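Local coordinates for competence damage-inducible protein A (PDB 5VU3) that is of unknown function but belongs to the CinA family, some of whose relatives deamidate nicotinamide mononucleotide, at residues G29-T34 with Q103-I108; T34-T39 with G60-S65; T84-Q89 with S111-P116; E93-I98 with S107-G112; V128-N133 with V143-D148. All coordinates share one frame; numbering follows the deposited sequence.

Interaction 1: G29-T34 with Q103-I108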
# COMPACT_ATOMS: atom_id res chain seq x y z
N GLY A 29 -2.92 -21.47 8.86
CA GLY A 29 -2.10 -20.74 9.81
C GLY A 29 -1.00 -19.92 9.18
O GLY A 29 0.08 -19.77 9.77
N LEU A 30 -1.24 -19.36 8.00
CA LEU A 30 -0.21 -18.69 7.22
C LEU A 30 -0.46 -17.19 7.19
O LEU A 30 -1.62 -16.74 7.16
CB LEU A 30 -0.18 -19.22 5.78
CG LEU A 30 0.13 -20.71 5.59
CD1 LEU A 30 0.01 -21.07 4.12
CD2 LEU A 30 1.52 -21.02 6.11
N ARG A 31 0.62 -16.42 7.18
CA ARG A 31 0.56 -14.97 7.07
C ARG A 31 1.09 -14.54 5.70
O ARG A 31 2.04 -15.14 5.18
CB ARG A 31 1.36 -14.32 8.19
CG ARG A 31 1.16 -15.03 9.53
CD ARG A 31 1.55 -14.17 10.72
NE ARG A 31 2.98 -13.93 10.79
CZ ARG A 31 3.66 -13.75 11.92
NH1 ARG A 31 3.03 -13.79 13.09
NH2 ARG A 31 4.96 -13.52 11.89
N LEU A 32 0.48 -13.50 5.14
CA LEU A 32 0.77 -13.00 3.80
C LEU A 32 1.33 -11.59 3.87
O LEU A 32 0.93 -10.79 4.72
CB LEU A 32 -0.50 -12.99 2.94
CG LEU A 32 -0.43 -12.33 1.56
CD1 LEU A 32 0.42 -13.18 0.62
CD2 LEU A 32 -1.82 -12.11 0.98
N THR A 33 2.25 -11.28 2.95
CA THR A 33 2.78 -9.93 2.81
C THR A 33 2.98 -9.65 1.33
O THR A 33 3.02 -10.57 0.50
CB THR A 33 4.10 -9.76 3.59
OG1 THR A 33 4.54 -8.39 3.53
CG2 THR A 33 5.20 -10.63 3.00
N THR A 34 3.07 -8.36 0.98
CA THR A 34 3.12 -7.97 -0.43
C THR A 34 4.13 -6.85 -0.64
O THR A 34 4.36 -6.02 0.24
CB THR A 34 1.76 -7.50 -0.95
OG1 THR A 34 1.28 -6.42 -0.12
CG2 THR A 34 0.75 -8.63 -0.94
N GLN A 103 8.18 -11.13 8.39
CA GLN A 103 8.10 -12.40 9.11
C GLN A 103 6.84 -13.16 8.72
O GLN A 103 6.10 -13.69 9.55
CB GLN A 103 8.18 -12.18 10.63
CG GLN A 103 9.47 -11.49 11.04
CD GLN A 103 9.74 -11.54 12.54
OE1 GLN A 103 8.88 -11.91 13.34
NE2 GLN A 103 10.95 -11.16 12.92
N ALA A 104 6.59 -13.20 7.41
CA ALA A 104 5.41 -13.82 6.84
C ALA A 104 5.76 -15.19 6.27
O ALA A 104 6.93 -15.55 6.13
CB ALA A 104 4.80 -12.92 5.77
N ASP A 105 4.73 -15.96 5.96
CA ASP A 105 4.92 -17.27 5.34
C ASP A 105 4.83 -17.19 3.82
O ASP A 105 5.48 -17.98 3.12
CB ASP A 105 3.88 -18.25 5.87
CG ASP A 105 3.86 -18.32 7.39
OD1 ASP A 105 4.81 -18.87 7.98
OD2 ASP A 105 2.90 -17.80 8.01
N VAL A 106 4.04 -16.26 3.31
CA VAL A 106 3.75 -16.15 1.89
C VAL A 106 3.93 -14.69 1.49
O VAL A 106 3.56 -13.78 2.24
CB VAL A 106 2.32 -16.64 1.56
CG1 VAL A 106 2.02 -16.50 0.08
CG2 VAL A 106 2.11 -18.08 2.03
N SER A 107 4.48 -14.46 0.30
CA SER A 107 4.62 -13.11 -0.20
C SER A 107 4.28 -13.08 -1.69
O SER A 107 4.45 -14.07 -2.40
CB SER A 107 6.03 -12.56 0.03
OG SER A 107 6.99 -13.26 -0.76
N ILE A 108 3.79 -11.92 -2.13
CA ILE A 108 3.60 -11.59 -3.53
C ILE A 108 4.44 -10.37 -3.84
O ILE A 108 4.38 -9.38 -3.11
CB ILE A 108 2.12 -11.30 -3.86
CG1 ILE A 108 1.21 -12.46 -3.46
CG2 ILE A 108 1.97 -10.91 -5.32
CD1 ILE A 108 -0.27 -12.18 -3.74
O HOH W 1 2.43 -18.49 10.41
O HOH W 2 6.36 -11.72 13.65
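Leu32 and Thr34 run beside Val106 and Ile108 as parallel strand neighbours, and this half of the contact is tight. Thr33 binds both ways: its N donates to Val106 O at 2.9 Å, and its O receives Ile108 N at 3.1 Å. Leu32 has its CG anti to the backbone N (chi1 172°), which carries CD1 across the neighbouring strand to 3.7 Å from Val106 CG1. Branched aliphatics suit this face because Leu164 of helix 149-167 and Leu47 of helix 42-49 close over it. The opposite face takes smaller groups, the methyl CG2 of Thr33 lying 3.6 Å from Ala104 CB, with Ile98 of helix 88-101 beyond.

Before the strands begin, the pair turns polar and wet. Arg31 O is held by two donors, Asp105 N and Val106 N. Asp105 in turn uses the anti lone pair of OD2 to accept Arg31 N at 2.8 Å, while a water joins that same oxygen to Gly29 O. The arginine chain bends at chi3 (-68°), bringing the guanidinium edge-on to Gln103 O; the NH2 bond is short at 2.6 Å, nearly straight at 170° and within the guanidinium plane. Its positive charge probably suits this carbonyl at the C-terminal end of helix 88-101. A second water connects NH2 with Gln103 OE1. Gly29 and Gln103 both close their helices with Schellman motifs, and two such helix-to-strand entries side by side, feeding central parallel strands, are characteristic of a layered alpha/beta fold.

Interaction 2: T34-T39 with G60-S65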
# COMPACT_ATOMS: atom_id res chain seq x y z
N THR A 34 3.07 -8.36 0.98
CA THR A 34 3.12 -7.97 -0.43
C THR A 34 4.13 -6.85 -0.64
O THR A 34 4.36 -6.02 0.24
CB THR A 34 1.76 -7.50 -0.95
OG1 THR A 34 1.28 -6.42 -0.12
CG2 THR A 34 0.75 -8.63 -0.94
N ALA A 35 4.72 -6.84 -1.83
CA ALA A 35 5.58 -5.75 -2.29
C ALA A 35 5.13 -5.38 -3.70
O ALA A 35 5.18 -6.22 -4.60
CB ALA A 35 7.05 -6.16 -2.27
N GLU A 36 4.72 -4.13 -3.89
CA GLU A 36 4.12 -3.69 -5.15
C GLU A 36 4.98 -2.62 -5.80
O GLU A 36 5.28 -1.60 -5.18
CB GLU A 36 2.73 -3.09 -4.94
CG GLU A 36 1.73 -4.03 -4.34
CD GLU A 36 0.42 -3.32 -4.04
OE1 GLU A 36 -0.17 -2.76 -4.99
OE2 GLU A 36 0.03 -3.28 -2.86
N SER A 37 5.35 -2.85 -7.08
CA SER A 37 6.05 -1.86 -7.89
C SER A 37 5.36 -1.75 -9.24
O SER A 37 5.86 -2.27 -10.24
CB SER A 37 7.52 -2.21 -8.04
OG SER A 37 8.18 -1.15 -8.69
N CYS A 38 4.20 -1.08 -9.25
CA CYS A 38 3.45 -0.55 -10.39
C CYS A 38 1.96 -0.55 -10.09
O CYS A 38 1.22 0.22 -10.71
CB CYS A 38 3.72 -1.27 -11.72
SG CYS A 38 2.92 -2.85 -12.00
N THR A 39 1.51 -1.35 -9.12
CA THR A 39 0.09 -1.37 -8.77
C THR A 39 -0.29 -0.34 -7.70
O THR A 39 -1.48 -0.12 -7.47
CB THR A 39 -0.33 -2.78 -8.33
OG1 THR A 39 0.59 -3.28 -7.36
CG2 THR A 39 -0.33 -3.72 -9.54
N GLY A 60 2.33 -4.47 3.99
CA GLY A 60 2.31 -4.21 2.56
C GLY A 60 3.27 -3.10 2.21
O GLY A 60 3.28 -2.05 2.86
N LEU A 61 4.10 -3.31 1.20
CA LEU A 61 5.07 -2.31 0.79
C LEU A 61 4.80 -1.86 -0.63
O LEU A 61 4.48 -2.67 -1.51
CB LEU A 61 6.51 -2.85 0.90
CG LEU A 61 7.62 -1.90 0.45
CD1 LEU A 61 7.78 -0.70 1.39
CD2 LEU A 61 8.94 -2.65 0.28
N VAL A 62 4.90 -0.56 -0.84
CA VAL A 62 4.81 0.05 -2.16
C VAL A 62 6.14 0.74 -2.41
O VAL A 62 6.59 1.52 -1.57
CB VAL A 62 3.64 1.05 -2.25
CG1 VAL A 62 3.72 1.85 -3.53
CG2 VAL A 62 2.31 0.31 -2.14
N VAL A 63 6.79 0.42 -3.54
CA VAL A 63 8.09 0.98 -3.86
C VAL A 63 8.16 1.22 -5.37
O VAL A 63 7.86 0.32 -6.16
CB VAL A 63 9.26 0.07 -3.42
CG1 VAL A 63 9.53 0.23 -1.93
CG2 VAL A 63 8.98 -1.39 -3.76
N PHE A 64 8.54 2.43 -5.76
CA PHE A 64 8.65 2.76 -7.18
C PHE A 64 10.06 2.60 -7.72
O PHE A 64 10.26 1.99 -8.77
CB PHE A 64 8.18 4.20 -7.43
CG PHE A 64 8.41 4.65 -8.85
CD1 PHE A 64 7.50 4.34 -9.84
CD2 PHE A 64 9.56 5.36 -9.20
CE1 PHE A 64 7.71 4.73 -11.15
CE2 PHE A 64 9.78 5.75 -10.51
CZ PHE A 64 8.85 5.43 -11.49
N SER A 65 11.05 3.14 -7.01
CA SER A 65 12.37 3.37 -7.57
C SER A 65 13.26 2.13 -7.47
O SER A 65 13.03 1.22 -6.67
CB SER A 65 13.03 4.54 -6.86
OG SER A 65 13.29 4.20 -5.50
O HOH W 3 1.87 -3.98 -1.07
O HOH W 4 8.29 0.85 -10.51
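Strands 34-37 and 60-63 lie side by side and parallel, their axes 4.7 Å apart and turned by 18°. Three backbone bonds join them: Leu61 N to Thr34 O, Glu36 N to Leu61 O at 2.8 Å, and Val63 N to Glu36 O, which is close to straight at 170°. Gly60, pairing with Thr34, puts no side chain beside the threonine hydroxyl, which lies 3.6 Å (OG1) from Gly60 CA. A water bridges here, accepting from Thr34 OG1 and donating to Leu61 O and to Glu36 OE2, the last at 2.7 Å; Thr34 OG1 also bonds Tyr57 OH.

Glu36 suits its buried place because its carboxylate is well supplied with donors. The side chain is extended beyond CG (chi2 174°), delivering OE1 to Thr39 OG1 at 2.5 Å, on the anti lone pair, and to the backbone N atoms of Gly41 and Leu43, while OE2 also meets Ser44 N. Together they hold the carboxylate in place at the start of helix 42-49. Ser37 has two conformers; in the one described, and for it alone, OG donates to Val63 O at 2.9 Å, bonds Lys69 NZ and accepts from a water that also donates to Phe64 O.

Gly60 to Val63 also pair antiparallel with a strand of the second subunit, which continues the sheet across the dimer. Within the chain this is a beta-alpha-beta crossover, strand 32-37 returning through helix 42-49 to strand 57-63.

Interaction 3: T84-Q89 with S111-P116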
# COMPACT_ATOMS: atom_id res chain seq x y z
N THR A 84 16.99 -5.50 -15.28
CA THR A 84 16.09 -4.40 -14.93
C THR A 84 15.14 -4.79 -13.80
O THR A 84 15.06 -5.95 -13.40
CB THR A 84 15.28 -3.89 -16.14
OG1 THR A 84 14.13 -4.73 -16.35
CG2 THR A 84 16.13 -3.82 -17.41
N ALA A 85 14.42 -3.79 -13.27
CA ALA A 85 13.47 -4.04 -12.19
C ALA A 85 12.29 -4.87 -12.66
O ALA A 85 11.66 -5.56 -11.85
CB ALA A 85 12.97 -2.72 -11.60
N VAL A 86 11.98 -4.81 -13.95
CA VAL A 86 10.83 -5.55 -14.51
C VAL A 86 11.42 -6.85 -15.07
O VAL A 86 11.71 -6.98 -16.26
CB VAL A 86 10.06 -4.74 -15.55
CG1 VAL A 86 8.95 -5.59 -16.20
CG2 VAL A 86 9.49 -3.50 -14.91
N SER A 87 11.61 -7.81 -14.18
CA SER A 87 12.16 -9.11 -14.55
C SER A 87 11.77 -10.11 -13.47
O SER A 87 11.48 -9.73 -12.32
CB SER A 87 13.68 -9.05 -14.71
OG SER A 87 14.28 -8.80 -13.45
N GLU A 88 11.78 -11.39 -13.84
CA GLU A 88 11.49 -12.42 -12.85
C GLU A 88 12.59 -12.50 -11.80
O GLU A 88 12.32 -12.86 -10.65
CB GLU A 88 11.26 -13.76 -13.55
CG GLU A 88 9.99 -13.75 -14.39
CD GLU A 88 9.82 -14.97 -15.25
OE1 GLU A 88 10.46 -15.03 -16.32
OE2 GLU A 88 9.05 -15.87 -14.86
N GLN A 89 13.82 -12.14 -12.18
CA GLN A 89 14.92 -12.12 -11.21
C GLN A 89 14.66 -11.09 -10.12
O GLN A 89 14.85 -11.37 -8.93
CB GLN A 89 16.24 -11.83 -11.93
CG GLN A 89 16.75 -12.98 -12.80
CD GLN A 89 16.18 -12.97 -14.21
OE1 GLN A 89 15.27 -12.19 -14.52
NE2 GLN A 89 16.71 -13.83 -15.07
N SER A 111 6.28 -6.27 -10.15
CA SER A 111 7.10 -5.20 -10.70
C SER A 111 6.82 -5.11 -12.20
O SER A 111 7.01 -6.09 -12.92
CB SER A 111 8.59 -5.45 -10.45
OG SER A 111 9.37 -4.39 -10.96
N GLY A 112 6.36 -3.94 -12.65
CA GLY A 112 5.98 -3.83 -14.05
C GLY A 112 6.00 -2.40 -14.55
O GLY A 112 6.40 -1.47 -13.84
N TYR A 113 5.60 -2.24 -15.81
CA TYR A 113 5.38 -0.93 -16.43
C TYR A 113 3.88 -0.84 -16.69
O TYR A 113 3.37 -1.39 -17.67
CB TYR A 113 6.16 -0.76 -17.73
CG TYR A 113 7.64 -0.99 -17.63
CD1 TYR A 113 8.23 -2.11 -18.19
CD2 TYR A 113 8.46 -0.08 -16.97
CE1 TYR A 113 9.60 -2.31 -18.10
CE2 TYR A 113 9.81 -0.27 -16.87
CZ TYR A 113 10.38 -1.39 -17.43
OH TYR A 113 11.74 -1.58 -17.33
N ALA A 114 3.16 -0.14 -15.80
CA ALA A 114 1.72 -0.07 -15.97
C ALA A 114 1.33 0.84 -17.13
O ALA A 114 0.27 0.65 -17.73
CB ALA A 114 1.05 0.39 -14.67
N GLY A 115 2.19 1.80 -17.48
CA GLY A 115 1.92 2.69 -18.59
C GLY A 115 1.73 4.12 -18.15
O GLY A 115 1.58 4.41 -16.95
N PRO A 116 1.70 5.06 -19.11
CA PRO A 116 1.74 4.79 -20.55
C PRO A 116 3.14 4.50 -21.08
O PRO A 116 3.29 4.01 -22.20
CB PRO A 116 1.20 6.08 -21.16
CG PRO A 116 1.66 7.13 -20.21
CD PRO A 116 1.59 6.50 -18.84
O HOH W 5 12.63 -3.75 -18.45
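Thr84 and Tyr113 face each other across a water where the turn between helices 77-83 and 88-101 meets the C-terminal end of strand 106-112, a rim of the alpha/beta fold. Thr84 leaves the first helix with positive phi. Its hydroxyl oxygen OG1 lies 2.8 Å from the water, which donates to it, and Tyr113 OH is on the water's other flank at 2.6 Å. A hydroxyl suits this partly exposed corner, where it can share solvent with the phenol and accept a weak bond from Val86 N.

Ala85 comes next, its small side chain packing against Leu80 and Lys69 while its carbonyl turns to Ser111. Ser111 OG, anti to its own backbone N (chi1 -179°), donates to Ala85 O at 2.7 Å, but approaches from above the carbonyl plane, 65° out of it, and not along a lone pair. Lys69, on helix 66-73, packs against Ser111 as well.

Val86 then points at the opposing segment and carries most of the apolar contact. Its methyl CG2 rests over one face of the Tyr113 ring as a CH-pi contact, 3.5 Å from the centroid and 19° off the ring normal, while CG1 settles 3.8 Å from Ser111 O. A compact branched residue fits here because its two methyls can cover ring and strand together; CG2 also lies 3.6 Å from Gly112 CA. The Cys129 sulfur packs on the backbone from Val86 to Glu88. Ser87 ends the walk as N-cap of helix 88-101: its OG accepts from Thr90 N and donates to Thr84 O at 3.0 Å.

Interaction 4: E93-I98 with S107-G112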
# COMPACT_ATOMS: atom_id res chain seq x y z
N GLU A 93 13.78 -11.61 -5.84
CA GLU A 93 14.50 -11.02 -4.71
C GLU A 93 13.57 -10.15 -3.88
O GLU A 93 13.68 -10.13 -2.64
CB GLU A 93 15.70 -10.21 -5.21
CG GLU A 93 16.76 -11.04 -5.96
CD GLU A 93 17.89 -10.21 -6.54
OE1 GLU A 93 17.92 -8.98 -6.35
OE2 GLU A 93 18.77 -10.80 -7.21
N MET A 94 12.66 -9.43 -4.53
CA MET A 94 11.69 -8.62 -3.80
C MET A 94 10.81 -9.48 -2.91
O MET A 94 10.57 -9.14 -1.74
CB MET A 94 10.81 -7.83 -4.78
CG MET A 94 11.49 -6.68 -5.50
SD MET A 94 10.35 -5.96 -6.72
CE MET A 94 9.06 -5.26 -5.67
N ALA A 95 10.33 -10.61 -3.44
CA ALA A 95 9.42 -11.46 -2.68
C ALA A 95 10.13 -12.11 -1.49
O ALA A 95 9.56 -12.22 -0.41
CB ALA A 95 8.81 -12.52 -3.59
N ALA A 96 11.38 -12.54 -1.69
CA ALA A 96 12.12 -13.16 -0.60
C ALA A 96 12.37 -12.16 0.52
O ALA A 96 12.24 -12.49 1.71
CB ALA A 96 13.45 -13.73 -1.12
N SER A 97 12.74 -10.93 0.17
CA SER A 97 13.07 -9.94 1.18
C SER A 97 11.83 -9.50 1.96
O SER A 97 11.86 -9.43 3.20
CB SER A 97 13.74 -8.74 0.52
OG SER A 97 13.84 -7.65 1.42
N ILE A 98 10.73 -9.19 1.27
CA ILE A 98 9.55 -8.70 2.00
C ILE A 98 8.99 -9.80 2.89
O ILE A 98 8.48 -9.52 3.98
CB ILE A 98 8.49 -8.14 1.04
CG1 ILE A 98 7.39 -7.39 1.82
CG2 ILE A 98 7.86 -9.24 0.18
CD1 ILE A 98 7.90 -6.19 2.61
N SER A 107 4.48 -14.46 0.30
CA SER A 107 4.62 -13.11 -0.20
C SER A 107 4.28 -13.08 -1.69
O SER A 107 4.45 -14.07 -2.40
CB SER A 107 6.03 -12.56 0.03
OG SER A 107 6.99 -13.26 -0.76
N ILE A 108 3.79 -11.92 -2.13
CA ILE A 108 3.60 -11.59 -3.53
C ILE A 108 4.44 -10.37 -3.84
O ILE A 108 4.38 -9.38 -3.11
CB ILE A 108 2.12 -11.30 -3.86
CG1 ILE A 108 1.21 -12.46 -3.46
CG2 ILE A 108 1.97 -10.91 -5.32
CD1 ILE A 108 -0.27 -12.18 -3.74
N ALA A 109 5.20 -10.43 -4.93
CA ALA A 109 5.89 -9.26 -5.44
C ALA A 109 5.41 -8.98 -6.86
O ALA A 109 5.27 -9.91 -7.66
CB ALA A 109 7.42 -9.45 -5.42
N ILE A 110 5.17 -7.71 -7.16
CA ILE A 110 4.78 -7.28 -8.51
C ILE A 110 5.71 -6.16 -8.94
O ILE A 110 5.93 -5.21 -8.18
CB ILE A 110 3.32 -6.82 -8.55
CG1 ILE A 110 2.38 -7.91 -8.03
CG2 ILE A 110 2.93 -6.40 -9.96
CD1 ILE A 110 0.92 -7.49 -8.01
N SER A 111 6.28 -6.27 -10.15
CA SER A 111 7.10 -5.20 -10.70
C SER A 111 6.82 -5.11 -12.20
O SER A 111 7.01 -6.09 -12.92
CB SER A 111 8.59 -5.45 -10.45
OG SER A 111 9.37 -4.39 -10.96
N GLY A 112 6.36 -3.94 -12.65
CA GLY A 112 5.98 -3.83 -14.05
C GLY A 112 6.00 -2.40 -14.55
O GLY A 112 6.40 -1.47 -13.84
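The flat group that matters where Ala95 meets Ser107 is a peptide carbonyl, for no aromatic ring takes part. Ser107 OG sits above the plane of the Ala95 carbonyl, 44° out of it, and donates to Ala95 O at 2.8 Å. Its chi1 of 67° sets OG between the backbone N and carbonyl carbon, turned up toward the helix.

Small residues let helix 93-98 lie close on the strand, with axes 7.2 Å apart. The methyl CB of Ala109 nestles against two neighbours on the helix, 3.8 Å from Met94 CB and likewise from Ala95 CB. Met94 is flexible enough to reach farther: its chain bends at chi3 (66°), bringing CE within 4.0 Å of Ile110 O. The sulfur SD lies near Ser111 CB. Ile98 lays CG2 on Ser107 CB at 3.8 Å, while its CG1 branch leads off toward Thr33 of the adjoining strand; the residue as a whole also touches Ala35.

Helix 88-101 thus covers one face of the central sheet. The chemistry is mainly apolar and undirected; the buried Ser107 hydroxyl is satisfied by donating to the helix backbone, which helps fix its rotation while the alanines keep the layers near.

Interaction 5: V128-N133 with V143-D148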
# COMPACT_ATOMS: atom_id res chain seq x y z
N VAL A 128 4.34 -6.90 -16.99
CA VAL A 128 4.42 -7.00 -15.53
C VAL A 128 4.96 -8.37 -15.15
O VAL A 128 4.50 -9.39 -15.66
CB VAL A 128 3.04 -6.77 -14.88
CG1 VAL A 128 3.17 -6.72 -13.38
CG2 VAL A 128 2.39 -5.48 -15.41
N CYS A 129 5.93 -8.40 -14.22
CA CYS A 129 6.42 -9.65 -13.66
C CYS A 129 5.89 -9.87 -12.24
O CYS A 129 5.65 -8.92 -11.49
CB CYS A 129 7.95 -9.71 -13.65
SG CYS A 129 8.70 -9.65 -15.28
N PHE A 130 5.71 -11.14 -11.90
CA PHE A 130 5.12 -11.55 -10.63
C PHE A 130 6.01 -12.59 -9.96
O PHE A 130 6.60 -13.43 -10.64
CB PHE A 130 3.72 -12.17 -10.85
CG PHE A 130 2.74 -11.23 -11.49
CD1 PHE A 130 2.71 -11.07 -12.86
CD2 PHE A 130 1.85 -10.50 -10.71
CE1 PHE A 130 1.81 -10.19 -13.46
CE2 PHE A 130 0.96 -9.63 -11.29
CZ PHE A 130 0.92 -9.48 -12.66
N ALA A 131 6.09 -12.53 -8.64
CA ALA A 131 6.70 -13.59 -7.86
C ALA A 131 5.76 -13.98 -6.73
O ALA A 131 5.17 -13.12 -6.07
CB ALA A 131 8.07 -13.18 -7.28
N TRP A 132 5.61 -15.29 -6.52
CA TRP A 132 4.90 -15.83 -5.37
C TRP A 132 5.88 -16.70 -4.60
O TRP A 132 6.36 -17.71 -5.13
CB TRP A 132 3.67 -16.64 -5.78
CG TRP A 132 2.65 -15.92 -6.65
CD1 TRP A 132 1.51 -15.29 -6.23
CD2 TRP A 132 2.68 -15.79 -8.08
NE1 TRP A 132 0.83 -14.77 -7.31
CE2 TRP A 132 1.52 -15.07 -8.46
CE3 TRP A 132 3.55 -16.23 -9.08
CZ2 TRP A 132 1.24 -14.76 -9.79
CZ3 TRP A 132 3.27 -15.92 -10.40
CH2 TRP A 132 2.11 -15.20 -10.74
N ASN A 133 6.20 -16.30 -3.38
CA ASN A 133 7.07 -17.06 -2.49
C ASN A 133 6.18 -17.68 -1.42
O ASN A 133 5.58 -16.97 -0.61
CB ASN A 133 8.15 -16.16 -1.88
CG ASN A 133 9.11 -16.92 -0.99
OD1 ASN A 133 8.71 -17.81 -0.24
ND2 ASN A 133 10.40 -16.56 -1.05
N VAL A 143 3.96 -11.26 -17.74
CA VAL A 143 2.66 -11.09 -18.38
C VAL A 143 2.62 -9.75 -19.11
O VAL A 143 3.17 -8.75 -18.63
CB VAL A 143 1.50 -11.17 -17.37
CG1 VAL A 143 0.15 -11.06 -18.08
CG2 VAL A 143 1.57 -12.46 -16.56
N LEU A 144 1.98 -9.74 -20.28
CA LEU A 144 1.66 -8.51 -20.99
C LEU A 144 0.16 -8.27 -20.88
O LEU A 144 -0.62 -9.09 -21.37
CB LEU A 144 2.09 -8.58 -22.45
CG LEU A 144 1.63 -7.38 -23.27
CD1 LEU A 144 2.43 -6.15 -22.87
CD2 LEU A 144 1.77 -7.64 -24.76
N PHE A 145 -0.22 -7.16 -20.25
CA PHE A 145 -1.62 -6.76 -20.12
C PHE A 145 -1.95 -5.66 -21.13
O PHE A 145 -1.14 -4.76 -21.37
CB PHE A 145 -1.91 -6.24 -18.71
CG PHE A 145 -1.74 -7.27 -17.63
CD1 PHE A 145 -2.75 -8.18 -17.36
CD2 PHE A 145 -0.56 -7.32 -16.88
CE1 PHE A 145 -2.60 -9.13 -16.36
CE2 PHE A 145 -0.40 -8.26 -15.88
CZ PHE A 145 -1.42 -9.17 -15.62
N SER A 146 -3.17 -5.71 -21.67
CA SER A 146 -3.62 -4.66 -22.58
C SER A 146 -4.25 -3.50 -21.81
O SER A 146 -4.60 -3.62 -20.63
CB SER A 146 -4.65 -5.22 -23.58
OG SER A 146 -5.87 -5.54 -22.92
N GLY A 147 -4.36 -2.36 -22.49
CA GLY A 147 -5.08 -1.21 -21.97
C GLY A 147 -4.15 -0.17 -21.37
O GLY A 147 -2.93 -0.22 -21.50
N ASP A 148 -4.76 0.79 -20.68
CA ASP A 148 -4.00 1.88 -20.08
C ASP A 148 -3.55 1.50 -18.67
O ASP A 148 -3.79 0.37 -18.21
CB ASP A 148 -4.81 3.18 -20.13
CG ASP A 148 -6.03 3.18 -19.22
OD1 ASP A 148 -6.20 2.27 -18.37
OD2 ASP A 148 -6.84 4.11 -19.37
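Val128 and Val143 form a hydrogen-bonded pair in the beta hairpin of strands 127-134 and 137-144, at the end away from its turn. Val128 N reaches Val143 O at 2.7 Å and Val143 N reaches Val128 O at 2.8 Å, so the valines stand together on one face of the sheet.

On that face two phenylalanines approach from opposite directions. Each has CG anti to its carbonyl carbon (chi1 -60° for Phe130, -63° for Phe145), sending the rings inward until their rims meet edge to edge, neither lying over the other's face. The valines fill the angles beside them: Val143 CG2 presses on Phe130 CE1 at 3.8 Å, and Val128 CG2 fits against the in-plane edge of Phe145, 3.8 Å from CD2. Val143 CG1 also covers a face of the Phe145 ring. Branched valine, a compact bump, and flat phenylalanine, a broad plate, thus complement one another.

Helix 149-167 lies on the same side, Val152 touching Val128, Tyr159 meeting Phe130 and Val143, and Lys155 packing on Phe145. Ile110 of the next strand backs Val128 and Phe130. The two rings come nearest at Phe130 CZ and Phe145 CE2, 3.7 Å apart.

Overall arrangement
All five contacts belong to one mixed sheet: 1, 2 and 5 pair its strands, while 3 and 4 seat a helix and its leading turn on it. Interactions 1 and 2 share Thr34 and join strand 32-37 to its neighbours on either side; interaction 2 is buried but polar, with waters and a carboxylate inside, while interaction 1 carries its charged groups and waters at the solvent end. Interactions 3 and 4 both reach strand 106-112: interaction 4 is apolar and buried, while interaction 3 is partly exposed and adds a water and a tyrosine face. Each includes a serine donating to a helix-side carbonyl. Interaction 5, partly buried, packs valines with phenylalanine rims against the other helical layer.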